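Local coordinates for BT_4661 (Bacteroides thetaiotaomicron, PDB 4AK1), which probably binds heparin and heparan sulphate at the cell surface, as a SusE-like protein of the bacterium's heparin utilisation locus, at residues Asn425-Phe430 / Ala516-Gly521; Ser474-Val479 / Ile492-Gly497. One frame throughout, in Å; residues are numbered along the deposited sequence.

Interaction 1: Asn425-Phe430 / Ala516-Gly521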
loop_
_atom_site.group_PDB
_atom_site.type_symbol
_atom_site.label_atom_id
_atom_site.label_comp_id
_atom_site.label_asym_id
_atom_site.label_seq_id
_atom_site.Cartn_x
_atom_site.Cartn_y
_atom_site.Cartn_z
ATOM N N ASN A 425 -20.677 34.119 15.300
ATOM C CA ASN A 425 -21.893 33.720 16.035
ATOM C C ASN A 425 -22.304 32.284 15.732
ATOM O O ASN A 425 -23.262 31.775 16.303
ATOM C CB ASN A 425 -23.053 34.656 15.667
ATOM C CG ASN A 425 -22.793 36.082 16.083
ATOM O OD1 ASN A 425 -22.297 36.322 17.188
ATOM N ND2 ASN A 425 -23.108 37.040 15.205
ATOM N N TYR A 426 -21.590 31.640 14.813
ATOM C CA TYR A 426 -21.963 30.288 14.395
ATOM C C TYR A 426 -21.932 29.259 15.534
ATOM O O TYR A 426 -20.934 29.137 16.259
ATOM C CB TYR A 426 -21.105 29.807 13.205
ATOM C CG TYR A 426 -21.560 28.457 12.693
ATOM C CD1 TYR A 426 -22.715 28.338 11.914
ATOM C CD2 TYR A 426 -20.856 27.288 13.022
ATOM C CE1 TYR A 426 -23.150 27.083 11.466
ATOM C CE2 TYR A 426 -21.275 26.038 12.571
ATOM C CZ TYR A 426 -22.415 25.946 11.801
ATOM O OH TYR A 426 -22.833 24.714 11.368
ATOM N N PHE A 427 -23.034 28.519 15.677
ATOM C CA PHE A 427 -23.113 27.389 16.619
ATOM C C PHE A 427 -24.222 26.436 16.186
ATOM O O PHE A 427 -24.967 26.756 15.262
ATOM C CB PHE A 427 -23.277 27.871 18.067
ATOM C CG PHE A 427 -24.681 28.274 18.436
ATOM C CD1 PHE A 427 -25.294 29.386 17.857
ATOM C CD2 PHE A 427 -25.385 27.541 19.390
ATOM C CE1 PHE A 427 -26.599 29.747 18.211
ATOM C CE2 PHE A 427 -26.683 27.909 19.763
ATOM C CZ PHE A 427 -27.292 29.006 19.163
ATOM N N THR A 428 -24.302 25.258 16.795
ATOM C CA THR A 428 -25.214 24.229 16.280
ATOM C C THR A 428 -26.168 23.610 17.279
ATOM O O THR A 428 -27.105 22.938 16.855
ATOM C CB THR A 428 -24.477 23.033 15.642
ATOM O OG1 THR A 428 -23.762 22.334 16.665
ATOM C CG2 THR A 428 -23.537 23.485 14.507
ATOM N N TYR A 429 -25.927 23.759 18.580
ATOM C CA TYR A 429 -26.858 23.153 19.549
ATOM C C TYR A 429 -26.846 23.847 20.902
ATOM O O TYR A 429 -25.923 24.602 21.223
ATOM C CB TYR A 429 -26.580 21.649 19.741
ATOM C CG TYR A 429 -25.325 21.383 20.545
ATOM C CD1 TYR A 429 -25.370 21.314 21.939
ATOM C CD2 TYR A 429 -24.091 21.209 19.918
ATOM C CE1 TYR A 429 -24.222 21.092 22.675
ATOM C CE2 TYR A 429 -22.937 20.970 20.658
ATOM C CZ TYR A 429 -23.018 20.920 22.039
ATOM O OH TYR A 429 -21.903 20.687 22.829
ATOM N N PHE A 430 -27.893 23.569 21.674
ATOM C CA PHE A 430 -27.927 23.785 23.103
ATOM C C PHE A 430 -28.586 22.548 23.698
ATOM O O PHE A 430 -29.142 21.726 22.956
ATOM C CB PHE A 430 -28.714 25.056 23.484
ATOM C CG PHE A 430 -30.128 25.075 22.973
ATOM C CD1 PHE A 430 -31.168 24.508 23.711
ATOM C CD2 PHE A 430 -30.425 25.679 21.746
ATOM C CE1 PHE A 430 -32.478 24.524 23.230
ATOM C CE2 PHE A 430 -31.735 25.702 21.263
ATOM C CZ PHE A 430 -32.761 25.123 22.004
ATOM N N ALA A 516 -32.606 29.595 20.463
ATOM C CA ALA A 516 -31.484 30.319 21.029
ATOM C C ALA A 516 -30.822 31.088 19.906
ATOM O O ALA A 516 -30.664 30.560 18.805
ATOM C CB ALA A 516 -30.484 29.357 21.664
ATOM N N THR A 517 -30.447 32.327 20.190
ATOM C CA THR A 517 -29.817 33.204 19.198
ATOM C C THR A 517 -28.510 33.753 19.745
ATOM O O THR A 517 -28.462 34.260 20.877
ATOM C CB THR A 517 -30.766 34.354 18.784
ATOM O OG1 THR A 517 -31.936 33.776 18.192
ATOM C CG2 THR A 517 -30.110 35.298 17.736
ATOM N N ALA A 518 -27.455 33.639 18.932
ATOM C CA ALA A 518 -26.155 34.251 19.220
ATOM C C ALA A 518 -25.949 35.477 18.334
ATOM O O ALA A 518 -26.115 35.403 17.120
ATOM C CB ALA A 518 -25.029 33.250 18.972
ATOM N N GLY A 519 -25.596 36.595 18.959
ATOM C CA GLY A 519 -25.246 37.814 18.237
ATOM C C GLY A 519 -26.475 38.627 17.899
ATOM O O GLY A 519 -27.565 38.357 18.396
ATOM N N GLU A 520 -26.294 39.645 17.065
ATOM C CA GLU A 520 -27.386 40.549 16.699
ATOM C C GLU A 520 -27.251 40.984 15.245
ATOM O O GLU A 520 -26.174 40.867 14.656
ATOM C CB GLU A 520 -27.394 41.776 17.608
ATOM C CG GLU A 520 -27.777 41.459 19.043
ATOM C CD GLU A 520 -27.906 42.695 19.896
ATOM O OE1 GLU A 520 -27.014 43.565 19.798
ATOM O OE2 GLU A 520 -28.901 42.786 20.654
ATOM N N GLY A 521 -28.347 41.463 14.665
ATOM C CA GLY A 521 -28.320 41.972 13.284
ATOM C C GLY A 521 -28.198 40.884 12.220
ATOM O O GLY A 521 -28.611 39.729 12.426
HETATM O O HOH W 1 -23.606 39.710 15.951
#
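A516 meets two aromatic rings at once: its CB lies 3.7 Å from CD2 of F430, while its carbonyl O sits at the edge of the F427 ring, in plane and 3.7 Å from CZ. F427 CG sits between the backbone N and the carbonyl carbon (chi1 80°), which points the CE1-CZ rim at the strand, CE1 3.9 Å from A518 CB. The methyl of A518 is also packed against the main chain of the loop, its CB 3.5 Å from N425 O. In return, N425 CB rests 3.5 Å from A518 O, and its amide comes up to G519, OD1 nearest at CA. A side chain at G519, whose phi is positive, would run into N425 ND2. Past G519, a water accepts from both E520 N (2.9 Å) and N425 ND2 (2.8 Å); ND2 also bonds to T523 O. An alanine in place of N425 would remove this amide, and the water and T523 O would probably lose a shared donor. The loop 425-430 thus packs on one face of the four-stranded mixed sheet, F427 and F430 both reaching V527 on strand 525-535, whose backbone pairs V527 with A516 and V525 with A518.

Interaction 2: Ser474-Val479 / Ile492-Gly497. With NA (sodium ion), chain C.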
loop_
_atom_site.group_PDB
_atom_site.type_symbol
_atom_site.label_atom_id
_atom_site.label_comp_id
_atom_site.label_asym_id
_atom_site.label_seq_id
_atom_site.Cartn_x
_atom_site.Cartn_y
_atom_site.Cartn_z
ATOM N N SER A 474 -23.976 34.014 26.647
ATOM C CA SER A 474 -24.108 34.898 25.485
ATOM C C SER A 474 -25.406 34.697 24.681
ATOM O O SER A 474 -25.760 35.541 23.864
ATOM C CB SER A 474 -22.896 34.750 24.550
ATOM O OG SER A 474 -22.976 33.533 23.817
ATOM N N LEU A 475 -26.101 33.582 24.886
ATOM C CA LEU A 475 -27.327 33.315 24.130
ATOM C C LEU A 475 -28.531 34.119 24.641
ATOM O O LEU A 475 -28.633 34.387 25.829
ATOM C CB LEU A 475 -27.650 31.815 24.125
ATOM C CG LEU A 475 -26.587 30.936 23.451
ATOM C CD1 LEU A 475 -26.881 29.456 23.638
ATOM C CD2 LEU A 475 -26.482 31.302 21.971
ATOM N N LYS A 476 -29.425 34.483 23.719
ATOM C CA LYS A 476 -30.758 35.002 24.041
ATOM C C LYS A 476 -31.803 33.962 23.606
ATOM O O LYS A 476 -31.536 33.152 22.707
ATOM C CB LYS A 476 -31.010 36.331 23.334
ATOM C CG LYS A 476 -30.162 37.477 23.877
ATOM C CD LYS A 476 -30.168 38.697 22.960
ATOM C CE LYS A 476 -31.519 39.412 22.910
ATOM N NZ LYS A 476 -31.445 40.741 22.242
ATOM N N TRP A 477 -32.981 34.002 24.219
ATOM C CA TRP A 477 -33.919 32.874 24.160
ATOM C C TRP A 477 -35.332 33.279 23.838
ATOM O O TRP A 477 -35.808 34.301 24.310
ATOM C CB TRP A 477 -33.911 32.156 25.506
ATOM C CG TRP A 477 -32.528 31.666 25.868
ATOM C CD1 TRP A 477 -31.527 32.366 26.528
ATOM C CD2 TRP A 477 -31.946 30.345 25.571
ATOM N NE1 TRP A 477 -30.399 31.599 26.664
ATOM C CE2 TRP A 477 -30.584 30.370 26.111
ATOM C CE3 TRP A 477 -32.405 29.191 24.939
ATOM C CZ2 TRP A 477 -29.728 29.279 26.004
ATOM C CZ3 TRP A 477 -31.536 28.091 24.839
ATOM C CH2 TRP A 477 -30.221 28.143 25.350
ATOM N N GLU A 478 -36.002 32.456 23.031
ATOM C CA GLU A 478 -37.423 32.606 22.710
ATOM C C GLU A 478 -38.078 31.233 22.816
ATOM O O GLU A 478 -37.404 30.202 22.672
ATOM C CB GLU A 478 -37.613 33.105 21.279
ATOM C CG GLU A 478 -37.027 34.468 20.954
ATOM C CD GLU A 478 -36.989 34.693 19.451
ATOM O OE1 GLU A 478 -36.221 34.022 18.728
ATOM O OE2 GLU A 478 -37.777 35.508 18.969
ATOM N N VAL A 479 -39.389 31.217 23.032
ATOM C CA VAL A 479 -40.111 29.952 23.135
ATOM C C VAL A 479 -41.445 30.057 22.393
ATOM O O VAL A 479 -42.030 31.146 22.285
ATOM C CB VAL A 479 -40.308 29.513 24.611
ATOM C CG1 VAL A 479 -41.328 30.397 25.331
ATOM C CG2 VAL A 479 -40.748 28.051 24.703
ATOM N N ILE A 492 -40.629 32.155 28.511
ATOM C CA ILE A 492 -39.199 31.941 28.728
ATOM C C ILE A 492 -38.540 33.230 29.220
ATOM O O ILE A 492 -38.935 34.332 28.816
ATOM C CB ILE A 492 -38.508 31.420 27.440
ATOM C CG1 ILE A 492 -37.127 30.805 27.735
ATOM C CG2 ILE A 492 -38.407 32.519 26.369
ATOM C CD1 ILE A 492 -36.727 29.695 26.770
ATOM N N ASN A 493 -37.555 33.092 30.104
ATOM C CA ASN A 493 -36.702 34.216 30.443
ATOM C C ASN A 493 -35.750 34.447 29.255
ATOM O O ASN A 493 -34.962 33.563 28.901
ATOM C CB ASN A 493 -35.927 33.911 31.731
ATOM C CG ASN A 493 -35.064 35.069 32.196
ATOM O OD1 ASN A 493 -34.240 35.587 31.450
ATOM N ND2 ASN A 493 -35.248 35.470 33.464
ATOM N N GLU A 494 -35.840 35.638 28.659
ATOM C CA GLU A 494 -35.086 35.993 27.466
ATOM C C GLU A 494 -33.565 35.871 27.646
ATOM O O GLU A 494 -32.871 35.497 26.704
ATOM C CB GLU A 494 -35.483 37.416 27.016
ATOM C CG GLU A 494 -34.625 38.042 25.940
ATOM C CD GLU A 494 -33.344 38.684 26.487
ATOM O OE1 GLU A 494 -33.292 39.052 27.686
ATOM O OE2 GLU A 494 -32.375 38.808 25.712
ATOM N N SER A 495 -33.056 36.191 28.836
ATOM C CA SER A 495 -31.614 36.116 29.038
ATOM C C SER A 495 -31.112 34.775 29.596
ATOM O O SER A 495 -30.017 34.352 29.236
ATOM C CB SER A 495 -31.086 37.297 29.850
ATOM O OG SER A 495 -31.287 37.100 31.224
ATOM N N THR A 496 -31.893 34.090 30.430
ATOM C CA THR A 496 -31.404 32.822 31.023
ATOM C C THR A 496 -31.847 31.554 30.282
ATOM O O THR A 496 -31.225 30.492 30.429
ATOM C CB THR A 496 -31.782 32.677 32.512
ATOM O OG1 THR A 496 -33.194 32.472 32.636
ATOM C CG2 THR A 496 -31.348 33.913 33.320
ATOM N N GLY A 497 -32.905 31.666 29.483
ATOM C CA GLY A 497 -33.561 30.477 28.916
ATOM C C GLY A 497 -34.427 29.635 29.853
ATOM O O GLY A 497 -34.891 28.556 29.458
HETATM NA NA NA C . -28.071 34.647 28.097
HETATM O O HOH W 2 -28.012 32.223 28.225
HETATM O O HOH W 3 -28.124 36.947 27.965
HETATM O O HOH W 4 -27.314 35.120 30.561
#
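W477 packs against an Asx turn that follows strand 489-492: OD1 of N493 accepts from S495 N in the carbonyl plane and from T496 N well above it, and the main chain turns back so that G497 N bonds to N493 O. The tight part of the contact is this turn against the indole. G497 CA stands over one face of the five-membered ring, 3.6 Å from its centroid and 18° off the normal, a CH-pi contact; a side chain at G497 would collide with the ring, and its positive phi also suits glycine. W477 CG lies anti to the carbonyl carbon (chi1 -58°), which sets the indole against the turn and brings E494 O to its edge. That same oxygen takes W477 N on a lone pair at 2.9 Å, a bent bond of 134°. Toward V479, I492 at the end of strand 489-492 continues the apolar packing, its CD1 3.9 Å from W477 CB and its CB 3.7 Å from V479 CG1. The solvent side is looser. There the exposed chains of K476 and E494 cross obliquely; E494, bent at chi2, brings OE2 against the lysine methylenes, yet OE2 stays 4.1 Å from NZ, too far for a salt bridge. Beside this lies a sodium ion that ties the two segments through main-chain oxygens, L475 O at 2.4 Å and S495 O at 2.3 Å, with S473 O and three waters completing six ligands. One of those waters also connects the ion to the buried indole: it lies in plane at the ring edge and accepts the W477 NE1 hydrogen at 2.9 Å.

Both segments of interaction 2 fall in the sequence between the two segments of interaction 1, and the centres of the two contacts lie about 11 Å apart. They meet where strands 509-518 and 476-483 run side by side in one sheet, probably hydrogen-bonded from T517 N to K476 O at 2.9 Å. On the packed face, A516 CB approaches W477 CZ3 to 3.6 Å, F430 meets W477 edge-to-face, and F427 CZ lies 3.7 Å from L475 CD2, so the two contacts share one apolar layer. At the surface, E520 and K476 make a long, weak ion pair. The sodium ion belongs to interaction 2; in interaction 1, the side chain of A516 is about 9 Å from the bound sodium ion.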